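Local coordinates for maltose/maltodextrin-binding protein (Thermus thermophilus, PDB 2GH9) that binds maltotriose and related malto-oligosaccharides between two lobes, probably to deliver them to an uptake transporter as periplasmic binding proteins do, at residues 2-7 and 54-59; 147-152 and 207-212. One frame throughout, in Å; residues are numbered along the deposited sequence.

Contact 1: 2-7 and 54-59; sequences KITVWT and QAADLV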
loop_
_atom_site.group_PDB
_atom_site.type_symbol
_atom_site.label_atom_id
_atom_site.label_comp_id
_atom_site.label_asym_id
_atom_site.label_seq_id
_atom_site.Cartn_x
_atom_site.Cartn_y
_atom_site.Cartn_z
ATOM N N LYS A 2 12.378 26.052 -11.676
ATOM C CA LYS A 2 11.158 25.205 -11.597
ATOM C C LYS A 2 11.520 23.738 -11.374
ATOM O O LYS A 2 12.298 23.163 -12.136
ATOM C CB LYS A 2 10.317 25.326 -12.873
ATOM C CG LYS A 2 9.045 24.429 -12.881
ATOM C CD LYS A 2 8.225 24.569 -14.175
ATOM C CE LYS A 2 6.891 25.309 -13.977
ATOM N NZ LYS A 2 6.035 25.252 -15.224
ATOM N N ILE A 3 10.947 23.128 -10.346
ATOM C CA ILE A 3 11.077 21.675 -10.179
ATOM C C ILE A 3 9.733 21.010 -10.434
ATOM O O ILE A 3 8.700 21.641 -10.272
ATOM C CB ILE A 3 11.606 21.280 -8.794
ATOM C CG1 ILE A 3 10.792 21.956 -7.680
ATOM C CG2 ILE A 3 13.106 21.609 -8.693
ATOM C CD1 ILE A 3 10.988 21.340 -6.350
ATOM N N THR A 4 9.757 19.740 -10.845
ATOM C CA THR A 4 8.524 18.996 -11.094
ATOM C C THR A 4 8.404 17.813 -10.138
ATOM O O THR A 4 9.400 17.183 -9.767
ATOM C CB THR A 4 8.396 18.545 -12.557
ATOM O OG1 THR A 4 9.366 17.537 -12.842
ATOM C CG2 THR A 4 8.605 19.741 -13.510
ATOM N N VAL A 5 7.162 17.569 -9.718
ATOM C CA VAL A 5 6.802 16.484 -8.805
ATOM C C VAL A 5 5.821 15.567 -9.516
ATOM O O VAL A 5 4.800 16.024 -9.974
ATOM C CB VAL A 5 6.115 17.023 -7.527
ATOM C CG1 VAL A 5 5.746 15.875 -6.535
ATOM C CG2 VAL A 5 7.001 18.034 -6.857
ATOM N N TRP A 6 6.158 14.284 -9.620
ATOM C CA TRP A 6 5.174 13.261 -9.994
ATOM C C TRP A 6 4.469 12.756 -8.757
ATOM O O TRP A 6 5.131 12.461 -7.750
ATOM C CB TRP A 6 5.851 12.094 -10.697
ATOM C CG TRP A 6 6.231 12.395 -12.096
ATOM C CD1 TRP A 6 5.892 13.499 -12.825
ATOM C CD2 TRP A 6 7.002 11.562 -12.956
ATOM N NE1 TRP A 6 6.436 13.420 -14.078
ATOM C CE2 TRP A 6 7.109 12.230 -14.194
ATOM C CE3 TRP A 6 7.635 10.319 -12.795
ATOM C CZ2 TRP A 6 7.809 11.692 -15.275
ATOM C CZ3 TRP A 6 8.328 9.787 -13.865
ATOM C CH2 TRP A 6 8.412 10.478 -15.098
ATOM N N THR A 7 3.139 12.671 -8.821
ATOM C CA THR A 7 2.354 12.126 -7.704
ATOM C C THR A 7 1.187 11.255 -8.168
ATOM O O THR A 7 0.597 11.512 -9.211
ATOM C CB THR A 7 1.790 13.268 -6.801
ATOM O OG1 THR A 7 1.197 12.702 -5.639
ATOM C CG2 THR A 7 0.768 14.115 -7.541
ATOM N N GLN A 54 14.298 12.657 -18.532
ATOM C CA GLN A 54 12.860 12.707 -18.860
ATOM C C GLN A 54 11.915 12.518 -17.653
ATOM O O GLN A 54 10.676 12.552 -17.835
ATOM C CB GLN A 54 12.505 11.628 -19.884
ATOM C CG GLN A 54 13.135 11.742 -21.271
ATOM C CD GLN A 54 13.029 10.430 -22.028
ATOM O OE1 GLN A 54 12.892 9.377 -21.420
ATOM N NE2 GLN A 54 13.082 10.482 -23.349
ATOM N N ALA A 55 12.463 12.304 -16.449
ATOM C CA ALA A 55 11.627 12.133 -15.238
ATOM C C ALA A 55 11.590 13.391 -14.349
ATOM O O ALA A 55 12.442 14.284 -14.464
ATOM C CB ALA A 55 12.078 10.918 -14.428
ATOM N N ALA A 56 10.592 13.443 -13.465
ATOM C CA ALA A 56 10.438 14.538 -12.507
ATOM C C ALA A 56 11.585 14.621 -11.513
ATOM O O ALA A 56 12.319 13.653 -11.300
ATOM C CB ALA A 56 9.110 14.392 -11.727
ATOM N N ASP A 57 11.708 15.789 -10.886
ATOM C CA ASP A 57 12.757 16.047 -9.908
ATOM C C ASP A 57 12.529 15.282 -8.620
ATOM O O ASP A 57 13.476 14.984 -7.915
ATOM C CB ASP A 57 12.844 17.553 -9.625
ATOM C CG ASP A 57 13.311 18.328 -10.843
ATOM O OD1 ASP A 57 14.486 18.166 -11.203
ATOM O OD2 ASP A 57 12.512 19.042 -11.467
ATOM N N LEU A 58 11.269 14.995 -8.300
ATOM C CA LEU A 58 10.948 14.157 -7.154
ATOM C C LEU A 58 9.634 13.397 -7.347
ATOM O O LEU A 58 8.840 13.702 -8.241
ATOM C CB LEU A 58 10.956 14.949 -5.823
ATOM C CG LEU A 58 10.174 16.229 -5.542
ATOM C CD1 LEU A 58 10.184 16.547 -4.049
ATOM C CD2 LEU A 58 10.751 17.383 -6.327
ATOM N N VAL A 59 9.457 12.345 -6.546
ATOM C CA VAL A 59 8.193 11.596 -6.536
ATOM C C VAL A 59 7.685 11.677 -5.122
ATOM O O VAL A 59 8.400 11.312 -4.188
ATOM C CB VAL A 59 8.330 10.115 -6.948
ATOM C CG1 VAL A 59 6.922 9.472 -7.103
ATOM C CG2 VAL A 59 9.091 9.968 -8.244
#
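Thr4 and Asp57 meet where strand 3-7 is about to pair in parallel with the strand that starts at Leu58: the amide of Thr4 gives its hydrogen to Asp57 OD2 (N to OD2 2.9 Å, 160° at the hydrogen), which receives it with its anti lone pair. The carbonyl oxygen of Thr4 answers in the reverse direction, taking a bond from Leu58 N at 3.2 Å and a weak one from Asp57 N. Regular pairing then takes over, with Trp6 N bonded to Leu58 O at 3.1 Å, and the CA of Val5 also approaching that oxygen.

The side chains sort onto two faces of the sheet. On one, Val5 CG2 meets Leu58 CD2 at 3.8 Å, and Ile3 CD1 reaches the same methyl. On the other lies the indole of Trp6. Its CG stands anti to the carbonyl carbon (chi1 -76°), which lays the five-membered ring over the Ala56 methyl: CB sits 3.5 Å from that ring's centroid, only 9° off the normal, a true CH-pi contact. The six-membered ring carries on past Ala55, with CH2 3.8 Å from Ala55 CB. An alanine in place of Trp6 would probably open a gap over the Ala56 methyl and cost Ala55 one of the two aromatic side chains it packs on.

Farther out, helix 280-290 packs Phe286 against Ile3, Val5 and Leu58, while Phe46 of helix 39-49 touches Trp6, Ala55 and Val59. Ser277 binds Asp57 OD1, so both carboxylate oxygens are engaged. Helices on both faces of a sheet whose strands run parallel at this point fit the alpha/beta build of a periplasmic binding protein lobe. Chemically, a carboxylate extends the strand pairing by one rung, accepting an amide hydrogen where no backbone carbonyl does so.

Contact 2: 147-152 and 207-212; sequences FGFLYN and NLVPEG
Three aromatic rings of 147-152, a segment built on the outer strand 149-150 of a four-stranded mixed sheet, meet the loop 207-212 that follows helix 189-204 in an alpha/beta binding-protein lobe. Tyr151 receives Val209 CG2 at its edge, near the ring plane, with CD1 4.1 Å from that methyl; Phe149 meets the same CG2 obliquely, its CD2 also at 4.1 Å. One face of the Phe147 ring carries Leu150 CD1 from its own segment, and Pro210 CG approaches that ring obliquely.

Val209 is the wedge: with CG1 anti to its backbone N (chi1 -170°), CG2 is turned to the two rings. Leu150 CD2 points to Pro210 CD, 4.0 Å away, the two side chains crossing at about a right angle.

Neighbours hold two of the rings: Phe149 meets Phe134 edge-to-face, and Tyr151 OH bonds to Asn159 OD1. No direct hydrogen bond joins the two segments, and the carbonyl oxygens of Phe149 and Leu208, both acceptors, lie 3.1 Å apart. One water bridges the backbones, accepting from Phe149 N at 2.9 Å and donating to Leu208 O at 2.9 Å.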
loop_
_atom_site.group_PDB
_atom_site.type_symbol
_atom_site.label_atom_id
_atom_site.label_comp_id
_atom_site.label_asym_id
_atom_site.label_seq_id
_atom_site.Cartn_x
_atom_site.Cartn_y
_atom_site.Cartn_z
ATOM N N PHE A 147 -24.314 -3.727 -1.718
ATOM C CA PHE A 147 -23.304 -4.767 -1.532
ATOM C C PHE A 147 -22.865 -4.824 -0.079
ATOM O O PHE A 147 -22.716 -3.788 0.577
ATOM C CB PHE A 147 -22.103 -4.504 -2.435
ATOM C CG PHE A 147 -22.404 -4.629 -3.902
ATOM C CD1 PHE A 147 -22.298 -5.860 -4.544
ATOM C CD2 PHE A 147 -22.785 -3.516 -4.648
ATOM C CE1 PHE A 147 -22.571 -5.983 -5.905
ATOM C CE2 PHE A 147 -23.063 -3.634 -6.009
ATOM C CZ PHE A 147 -22.948 -4.873 -6.635
ATOM N N GLY A 148 -22.679 -6.033 0.439
ATOM C CA GLY A 148 -22.188 -6.191 1.816
ATOM C C GLY A 148 -20.666 -6.088 1.901
ATOM O O GLY A 148 -20.140 -5.531 2.860
ATOM N N PHE A 149 -19.979 -6.659 0.906
ATOM C CA PHE A 149 -18.524 -6.661 0.846
ATOM C C PHE A 149 -17.955 -6.716 -0.567
ATOM O O PHE A 149 -18.293 -7.590 -1.374
ATOM C CB PHE A 149 -17.942 -7.813 1.666
ATOM C CG PHE A 149 -16.458 -7.926 1.554
ATOM C CD1 PHE A 149 -15.632 -6.934 2.088
ATOM C CD2 PHE A 149 -15.869 -9.010 0.919
ATOM C CE1 PHE A 149 -14.271 -7.029 1.969
ATOM C CE2 PHE A 149 -14.492 -9.106 0.818
ATOM C CZ PHE A 149 -13.703 -8.113 1.340
ATOM N N LEU A 150 -17.050 -5.776 -0.851
ATOM C CA LEU A 150 -16.372 -5.709 -2.111
ATOM C C LEU A 150 -14.922 -5.301 -1.869
ATOM O O LEU A 150 -14.623 -4.621 -0.895
ATOM C CB LEU A 150 -17.050 -4.705 -3.049
ATOM C CG LEU A 150 -18.452 -5.042 -3.603
ATOM C CD1 LEU A 150 -18.938 -3.892 -4.534
ATOM C CD2 LEU A 150 -18.406 -6.386 -4.334
ATOM N N TYR A 151 -14.047 -5.736 -2.763
ATOM C CA TYR A 151 -12.633 -5.326 -2.743
ATOM C C TYR A 151 -11.959 -5.668 -4.070
ATOM O O TYR A 151 -12.520 -6.407 -4.889
ATOM C CB TYR A 151 -11.877 -5.952 -1.537
ATOM C CG TYR A 151 -11.346 -7.358 -1.741
ATOM C CD1 TYR A 151 -12.215 -8.432 -1.889
ATOM C CD2 TYR A 151 -9.972 -7.623 -1.744
ATOM C CE1 TYR A 151 -11.751 -9.709 -2.078
ATOM C CE2 TYR A 151 -9.487 -8.920 -1.935
ATOM C CZ TYR A 151 -10.404 -9.960 -2.096
ATOM O OH TYR A 151 -10.005 -11.247 -2.272
ATOM N N ASN A 152 -10.754 -5.137 -4.265
ATOM C CA ASN A 152 -9.954 -5.420 -5.455
ATOM C C ASN A 152 -9.435 -6.860 -5.453
ATOM O O ASN A 152 -8.269 -7.120 -5.209
ATOM C CB ASN A 152 -8.813 -4.392 -5.571
ATOM C CG ASN A 152 -8.151 -4.394 -6.918
ATOM O OD1 ASN A 152 -8.547 -5.126 -7.840
ATOM N ND2 ASN A 152 -7.117 -3.550 -7.056
ATOM N N ASN A 207 -20.418 -15.959 -2.589
ATOM C CA ASN A 207 -21.135 -15.039 -3.488
ATOM C C ASN A 207 -21.078 -13.579 -3.007
ATOM O O ASN A 207 -22.113 -12.894 -2.913
ATOM C CB ASN A 207 -22.588 -15.506 -3.710
ATOM C CG ASN A 207 -23.274 -14.761 -4.856
ATOM O OD1 ASN A 207 -22.688 -14.553 -5.930
ATOM N ND2 ASN A 207 -24.512 -14.343 -4.626
ATOM N N LEU A 208 -19.861 -13.114 -2.694
ATOM C CA LEU A 208 -19.674 -11.767 -2.160
ATOM C C LEU A 208 -19.101 -10.802 -3.203
ATOM O O LEU A 208 -19.540 -9.640 -3.296
ATOM C CB LEU A 208 -18.787 -11.798 -0.898
ATOM C CG LEU A 208 -19.403 -12.414 0.365
ATOM C CD1 LEU A 208 -18.469 -12.286 1.566
ATOM C CD2 LEU A 208 -20.732 -11.759 0.681
ATOM N N VAL A 209 -18.149 -11.296 -3.997
ATOM C CA VAL A 209 -17.412 -10.471 -4.939
ATOM C C VAL A 209 -17.568 -11.019 -6.356
ATOM O O VAL A 209 -16.863 -11.930 -6.744
ATOM C CB VAL A 209 -15.910 -10.383 -4.553
ATOM C CG1 VAL A 209 -15.224 -9.319 -5.400
ATOM C CG2 VAL A 209 -15.762 -10.070 -3.027
ATOM N N PRO A 210 -18.517 -10.466 -7.126
ATOM C CA PRO A 210 -18.720 -10.962 -8.494
ATOM C C PRO A 210 -17.626 -10.575 -9.492
ATOM O O PRO A 210 -16.673 -9.858 -9.166
ATOM C CB PRO A 210 -20.063 -10.341 -8.903
ATOM C CG PRO A 210 -20.216 -9.122 -8.031
ATOM C CD PRO A 210 -19.478 -9.410 -6.753
ATOM N N GLU A 211 -17.788 -11.071 -10.716
ATOM C CA GLU A 211 -16.937 -10.710 -11.832
ATOM C C GLU A 211 -16.896 -9.181 -12.035
ATOM O O GLU A 211 -17.845 -8.446 -11.717
ATOM C CB GLU A 211 -17.431 -11.441 -13.093
ATOM C CG GLU A 211 -16.869 -10.920 -14.401
ATOM C CD GLU A 211 -15.383 -11.159 -14.567
ATOM O OE1 GLU A 211 -14.918 -12.268 -14.224
ATOM O OE2 GLU A 211 -14.689 -10.247 -15.090
ATOM N N GLY A 212 -15.756 -8.701 -12.513
ATOM C CA GLY A 212 -15.606 -7.301 -12.870
ATOM C C GLY A 212 -15.135 -6.386 -11.760
ATOM O O GLY A 212 -14.761 -5.247 -12.023
HETATM O O HOH W 1 -21.066 -8.098 -1.381
#

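Contacts 1 and 2 illustrate how a two-lobed sugar-binding protein is built from separate packing units. They do not touch: their centres lie 37 Å apart, their nearest atoms about 17 Å, on opposite sides of the chain's centre, and contact 1 closes in sequence before contact 2 opens. Contact 1 joins two strands of one sheet, whereas contact 2 sets a loop against an outer strand of another; contact 1 adds direct backbone bonds to its packing, while contact 2 has none across its segments. The bound maltotriose lies between them. In contact 1 the side chain of Val59 is about 10 Å from a bound glucose unit. In contact 2 the side chain of Tyr151 is about 10 Å from a bound glucose unit, again too far for direct contact.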